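PDB 4JGW: Ral guanine nucleotide dissociation stimulator-like 2 from Mus musculus, which probably acts as a guanine nucleotide exchange factor and may be an effector of Ras or Rap, here represented by its REM and CDC25-homology region. Local coordinates for residues A[22-27]-A[56-61]; A[50-55]-A[415-420]. One frame throughout, in Å; residues are numbered along the deposited sequence.

Both contacts lie on one antiparallel sheet, their centres about 9 Å apart. Its strands run in the order 11-21, 24-33, 46-54 and 414-415. Contact 1 sets the start of strand 24-33 against helix 56-63; contact 2 sets strand 46-54 against the start of helix 416-436. The segments alternate along the chain (22-27, 50-55, 56-61, 415-420). The inner strand 46-54 links the two contacts: Thr-25 N lies 2.7 Å from Ala-53 O, and Leu-59 CD2 lies 3.6 Å from Leu-51 CD2. The sheet thus joins an N-terminal hairpin to the REM region and, 360 residues later, to the CDC25-homology domain, tying the two together.

Contact 1 of 2, residues A[22-27]-A[56-61]; sequences DGATFT and LEALVR
Where the sheet of the N-terminal region meets the first helix of the RasGEF N-terminal (REM) motif, Asp-22, Gly-23 and Ala-24 meet Ala-58 and Arg-61, one helical turn apart. The backbones come closest at Gly-23 and Ala-58, with 5.7 Å between their CA atoms. There the methyl CB of Ala-58 sits 3.3 Å from the carbonyl O of Gly-23, and 3.9 Å from CB of Ala-24, a methyl-to-methyl contact. Small side chains on both sides permit this close approach.

Strand 24-33 begins here, just after the turn at Asp-22 and Gly-23 that follows strand 11-21, and a backbone hydrogen bond between Gly-23 and Thr-55 holds the turn beside the start of helix 56-63. Leu-51 of the adjoining strand extends the apolar patch, touching both Ala-24 and Leu-59.

Beside it lies a charged contact. The Arg-61 chain bends at chi3 (-70°) and folds its guanidinium back over the helix, with Ala-58 CA 3.5 Å from its plane near the rim of one face. Asp-22 OD2 stands over the opposite face, 3.2 Å from Arg-61 NH2, the carboxylate and guanidinium planes 39° apart. This oxygen lies well out of the plane and no N-H points at it, so the salt bridge is one of charge. Gly-23 N is near the edge, 3.9 Å from Arg-61 NH2, a contact and not a bond.

Contact 2 of 2, residues A[50-55]-A[415-420]; sequences RLRAGT and NFDKRR
Asn-415 faces Ala-53 in an antiparallel non-hydrogen-bonded pair, CA atoms 4.9 Å apart, which attaches the short strand 414-415 to the sheet; Asn-415 ND2 is hydrogen-bonded to Lys-406 O. Phe-416 follows, and its backbone N donates a weak hydrogen bond to Arg-52 O (3.1 Å, 130° at the hydrogen). Phe-416 CB also packs 4.0 Å from Leu-51 CD2, while its ring goes on to meet Phe-75. Next comes Asp-417, whose OD1 lies 3.1 Å from Arg-52 CD: the arginine bends at chi2 (-86°), so its methylene, rather than its guanidinium, passes the carboxylate.

One turn beyond Phe-416, the extended side chain of Arg-420 reaches back to the strand. Arg-420 NH2 donates to a lone pair of Leu-51 O, in the carbonyl plane, at 2.8 Å and 165°. A water accepts from Arg-420 NE at 2.7 Å and lies within hydrogen-bonding distance of Leu-51 O and Asp-417 OD1. Asp-72 forms a salt bridge with Arg-420 NH1 and accepts from Leu-51 N. Direct and water-mediated bonds at one guanidinium edge should fix its rotation, and Asp-72 and Asp-417 would probably help balance its charge.

Contact 1 of 2, residues A[22-27]-A[56-61]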
loop_
_atom_site.group_PDB
_atom_site.type_symbol
_atom_site.label_atom_id
_atom_site.label_comp_id
_atom_site.label_asym_id
_atom_site.label_seq_id
_atom_site.Cartn_x
_atom_site.Cartn_y
_atom_site.Cartn_z
ATOM N N ASP A 22 -2.066 16.875 30.197
ATOM C CA ASP A 22 -0.647 16.792 30.581
ATOM C C ASP A 22 0.319 17.094 29.430
ATOM O O ASP A 22 1.025 18.108 29.455
ATOM C CB ASP A 22 -0.340 15.427 31.220
ATOM C CG ASP A 22 1.085 15.328 31.761
ATOM O OD1 ASP A 22 1.657 16.358 32.184
ATOM O OD2 ASP A 22 1.630 14.204 31.774
ATOM N N GLY A 23 0.333 16.222 28.424
ATOM C CA GLY A 23 1.188 16.407 27.256
ATOM C C GLY A 23 0.478 16.128 25.943
ATOM O O GLY A 23 1.061 15.533 25.037
ATOM N N ALA A 24 -0.776 16.567 25.842
ATOM C CA ALA A 24 -1.605 16.320 24.661
ATOM C C ALA A 24 -2.684 17.384 24.463
ATOM O O ALA A 24 -3.123 18.025 25.420
ATOM C CB ALA A 24 -2.238 14.931 24.735
ATOM N N THR A 25 -3.104 17.557 23.213
ATOM C CA THR A 25 -4.193 18.464 22.857
ATOM C C THR A 25 -5.334 17.678 22.208
ATOM O O THR A 25 -5.118 16.906 21.271
ATOM C CB THR A 25 -3.704 19.592 21.916
ATOM O OG1 THR A 25 -2.676 20.346 22.571
ATOM C CG2 THR A 25 -4.844 20.534 21.539
ATOM N N PHE A 26 -6.543 17.882 22.720
ATOM C CA PHE A 26 -7.731 17.185 22.242
ATOM C C PHE A 26 -8.731 18.162 21.635
ATOM O O PHE A 26 -8.757 19.341 21.993
ATOM C CB PHE A 26 -8.399 16.419 23.392
ATOM C CG PHE A 26 -7.560 15.305 23.956
ATOM C CD1 PHE A 26 -6.641 15.551 24.970
ATOM C CD2 PHE A 26 -7.701 14.005 23.483
ATOM C CE1 PHE A 26 -5.866 14.521 25.495
ATOM C CE2 PHE A 26 -6.932 12.969 24.002
ATOM C CZ PHE A 26 -6.014 13.227 25.009
ATOM N N THR A 27 -9.546 17.663 20.709
ATOM C CA THR A 27 -10.676 18.418 20.183
ATOM C C THR A 27 -11.973 17.687 20.518
ATOM O O THR A 27 -12.180 16.540 20.112
ATOM C CB THR A 27 -10.564 18.646 18.658
ATOM O OG1 THR A 27 -9.374 19.389 18.373
ATOM C CG2 THR A 27 -11.761 19.426 18.133
ATOM N N LEU A 56 4.844 11.167 22.797
ATOM C CA LEU A 56 4.776 9.725 22.590
ATOM C C LEU A 56 4.173 9.016 23.807
ATOM O O LEU A 56 3.427 8.043 23.664
ATOM C CB LEU A 56 6.169 9.177 22.265
ATOM C CG LEU A 56 6.300 7.834 21.539
ATOM C CD1 LEU A 56 5.437 7.761 20.281
ATOM C CD2 LEU A 56 7.762 7.573 21.200
ATOM N N GLU A 57 4.490 9.528 24.995
ATOM C CA GLU A 57 3.944 9.017 26.250
ATOM C C GLU A 57 2.442 9.299 26.365
ATOM O O GLU A 57 1.683 8.466 26.871
ATOM C CB GLU A 57 4.687 9.628 27.447
ATOM C CG GLU A 57 6.123 9.119 27.656
ATOM C CD GLU A 57 7.138 9.697 26.668
ATOM O OE1 GLU A 57 6.825 10.690 25.971
ATOM O OE2 GLU A 57 8.261 9.153 26.593
ATOM N N ALA A 58 2.024 10.472 25.893
ATOM C CA ALA A 58 0.617 10.872 25.923
ATOM C C ALA A 58 -0.218 10.091 24.911
ATOM O O ALA A 58 -1.397 9.815 25.150
ATOM C CB ALA A 58 0.482 12.367 25.683
ATOM N N LEU A 59 0.397 9.740 23.783
ATOM C CA LEU A 59 -0.250 8.904 22.774
ATOM C C LEU A 59 -0.603 7.537 23.356
ATOM O O LEU A 59 -1.685 7.009 23.096
ATOM C CB LEU A 59 0.636 8.739 21.531
ATOM C CG LEU A 59 1.050 9.967 20.706
ATOM C CD1 LEU A 59 1.761 9.535 19.430
ATOM C CD2 LEU A 59 -0.124 10.872 20.368
ATOM N N VAL A 60 0.311 6.988 24.155
ATOM C CA VAL A 60 0.128 5.682 24.788
ATOM C C VAL A 60 -0.943 5.717 25.886
ATOM O O VAL A 60 -1.699 4.754 26.044
ATOM C CB VAL A 60 1.473 5.113 25.320
ATOM C CG1 VAL A 60 1.258 3.855 26.164
ATOM C CG2 VAL A 60 2.416 4.815 24.158
ATOM N N ARG A 61 -1.007 6.823 26.631
ATOM C CA ARG A 61 -2.059 7.025 27.637
ATOM C C ARG A 61 -3.438 7.021 26.983
ATOM O O ARG A 61 -4.362 6.368 27.470
ATOM C CB ARG A 61 -1.851 8.329 28.420
ATOM C CG ARG A 61 -0.739 8.279 29.460
ATOM C CD ARG A 61 -0.826 9.447 30.450
ATOM N NE ARG A 61 -0.498 10.736 29.839
ATOM C CZ ARG A 61 0.730 11.247 29.750
ATOM N NH1 ARG A 61 1.777 10.585 30.228
ATOM N NH2 ARG A 61 0.915 12.428 29.174
#

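Contact 2 of 2, residues A[50-55]-A[415-420]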
loop_
_atom_site.group_PDB
_atom_site.type_symbol
_atom_site.label_atom_id
_atom_site.label_comp_id
_atom_site.label_asym_id
_atom_site.label_seq_id
_atom_site.Cartn_x
_atom_site.Cartn_y
_atom_site.Cartn_z
ATOM N N ARG A 50 -11.116 13.681 20.254
ATOM C CA ARG A 50 -10.029 13.120 19.456
ATOM C C ARG A 50 -8.693 13.809 19.703
ATOM O O ARG A 50 -8.605 15.042 19.670
ATOM C CB ARG A 50 -10.373 13.165 17.965
ATOM C CG ARG A 50 -11.695 12.506 17.609
ATOM C CD ARG A 50 -11.800 12.259 16.120
ATOM N NE ARG A 50 -13.101 11.703 15.755
ATOM C CZ ARG A 50 -14.128 12.419 15.306
ATOM N NH1 ARG A 50 -14.020 13.737 15.158
ATOM N NH2 ARG A 50 -15.268 11.814 15.001
ATOM N N LEU A 51 -7.659 13.004 19.947
ATOM C CA LEU A 51 -6.304 13.520 20.136
ATOM C C LEU A 51 -5.788 14.143 18.841
ATOM O O LEU A 51 -5.846 13.524 17.778
ATOM C CB LEU A 51 -5.357 12.421 20.641
ATOM C CG LEU A 51 -3.965 12.847 21.138
ATOM C CD1 LEU A 51 -3.424 11.892 22.197
ATOM C CD2 LEU A 51 -2.967 13.000 19.995
ATOM N N ARG A 52 -5.292 15.372 18.950
ATOM C CA ARG A 52 -4.775 16.124 17.808
ATOM C C ARG A 52 -3.250 16.096 17.758
ATOM O O ARG A 52 -2.657 15.935 16.692
ATOM C CB ARG A 52 -5.265 17.573 17.865
ATOM C CG ARG A 52 -6.713 17.762 17.448
ATOM C CD ARG A 52 -6.833 17.920 15.942
ATOM N NE ARG A 52 -8.023 18.675 15.565
ATOM C CZ ARG A 52 -8.096 20.003 15.548
ATOM N NH1 ARG A 52 -7.045 20.740 15.889
ATOM N NH2 ARG A 52 -9.226 20.598 15.193
ATOM N N ALA A 53 -2.632 16.273 18.922
ATOM C CA ALA A 53 -1.181 16.263 19.063
ATOM C C ALA A 53 -0.809 15.928 20.496
ATOM O O ALA A 53 -1.564 16.219 21.424
ATOM C CB ALA A 53 -0.595 17.610 18.666
ATOM N N GLY A 54 0.356 15.316 20.674
ATOM C CA GLY A 54 0.835 14.972 22.004
ATOM C C GLY A 54 2.164 14.254 21.989
ATOM O O GLY A 54 2.638 13.830 20.933
ATOM N N THR A 55 2.765 14.119 23.169
ATOM C CA THR A 55 4.014 13.381 23.322
ATOM C C THR A 55 3.771 11.896 23.092
ATOM O O THR A 55 2.634 11.421 23.188
ATOM C CB THR A 55 4.639 13.574 24.725
ATOM O OG1 THR A 55 3.759 13.045 25.723
ATOM C CG2 THR A 55 4.910 15.049 25.012
ATOM N N ASN A 415 2.512 15.605 15.631
ATOM C CA ASN A 415 1.339 16.063 14.890
ATOM C C ASN A 415 0.530 14.869 14.385
ATOM O O ASN A 415 0.778 14.357 13.293
ATOM C CB ASN A 415 1.759 16.984 13.733
ATOM C CG ASN A 415 0.587 17.412 12.855
ATOM O OD1 ASN A 415 -0.556 17.481 13.305
ATOM N ND2 ASN A 415 0.876 17.702 11.592
ATOM N N PHE A 416 -0.440 14.431 15.186
ATOM C CA PHE A 416 -1.192 13.219 14.870
ATOM C C PHE A 416 -2.159 13.383 13.700
ATOM O O PHE A 416 -2.511 12.400 13.050
ATOM C CB PHE A 416 -1.906 12.654 16.102
ATOM C CG PHE A 416 -2.202 11.180 16.001
ATOM C CD1 PHE A 416 -1.222 10.241 16.307
ATOM C CD2 PHE A 416 -3.456 10.732 15.588
ATOM C CE1 PHE A 416 -1.485 8.875 16.210
ATOM C CE2 PHE A 416 -3.728 9.373 15.485
ATOM C CZ PHE A 416 -2.743 8.440 15.799
ATOM N N ASP A 417 -2.572 14.623 13.430
ATOM C CA ASP A 417 -3.380 14.937 12.249
ATOM C C ASP A 417 -2.755 14.349 10.984
ATOM O O ASP A 417 -3.452 13.758 10.158
ATOM C CB ASP A 417 -3.550 16.451 12.089
ATOM C CG ASP A 417 -4.545 17.043 13.075
ATOM O OD1 ASP A 417 -5.163 16.282 13.851
ATOM O OD2 ASP A 417 -4.712 18.279 13.069
ATOM N N LYS A 418 -1.439 14.507 10.855
ATOM C CA LYS A 418 -0.675 13.934 9.747
ATOM C C LYS A 418 -0.904 12.425 9.641
ATOM O O LYS A 418 -1.095 11.897 8.543
ATOM C CB LYS A 418 0.822 14.234 9.920
ATOM C CG LYS A 418 1.711 13.650 8.827
ATOM C CD LYS A 418 3.138 14.167 8.916
ATOM C CE LYS A 418 3.965 13.649 7.746
ATOM N NZ LYS A 418 5.256 14.371 7.591
ATOM N N ARG A 419 -0.897 11.750 10.788
ATOM C CA ARG A 419 -1.024 10.291 10.844
ATOM C C ARG A 419 -2.429 9.804 10.484
ATOM O O ARG A 419 -2.589 8.708 9.942
ATOM C CB ARG A 419 -0.602 9.757 12.220
ATOM C CG ARG A 419 0.786 10.207 12.681
ATOM C CD ARG A 419 1.862 9.889 11.649
ATOM N NE ARG A 419 3.093 10.641 11.881
ATOM C CZ ARG A 419 4.102 10.725 11.016
ATOM N NH1 ARG A 419 4.038 10.108 9.843
ATOM N NH2 ARG A 419 5.179 11.432 11.323
ATOM N N ARG A 420 -3.436 10.624 10.790
ATOM C CA ARG A 420 -4.821 10.328 10.421
ATOM C C ARG A 420 -5.000 10.389 8.911
ATOM O O ARG A 420 -5.661 9.530 8.320
ATOM C CB ARG A 420 -5.784 11.312 11.090
ATOM C CG ARG A 420 -5.997 11.067 12.566
ATOM C CD ARG A 420 -7.000 12.045 13.158
ATOM N NE ARG A 420 -6.874 12.067 14.611
ATOM C CZ ARG A 420 -7.550 11.286 15.444
ATOM N NH1 ARG A 420 -8.444 10.415 14.980
ATOM N NH2 ARG A 420 -7.335 11.382 16.749
HETATM O O HOH W 1 -4.931 13.881 15.239
#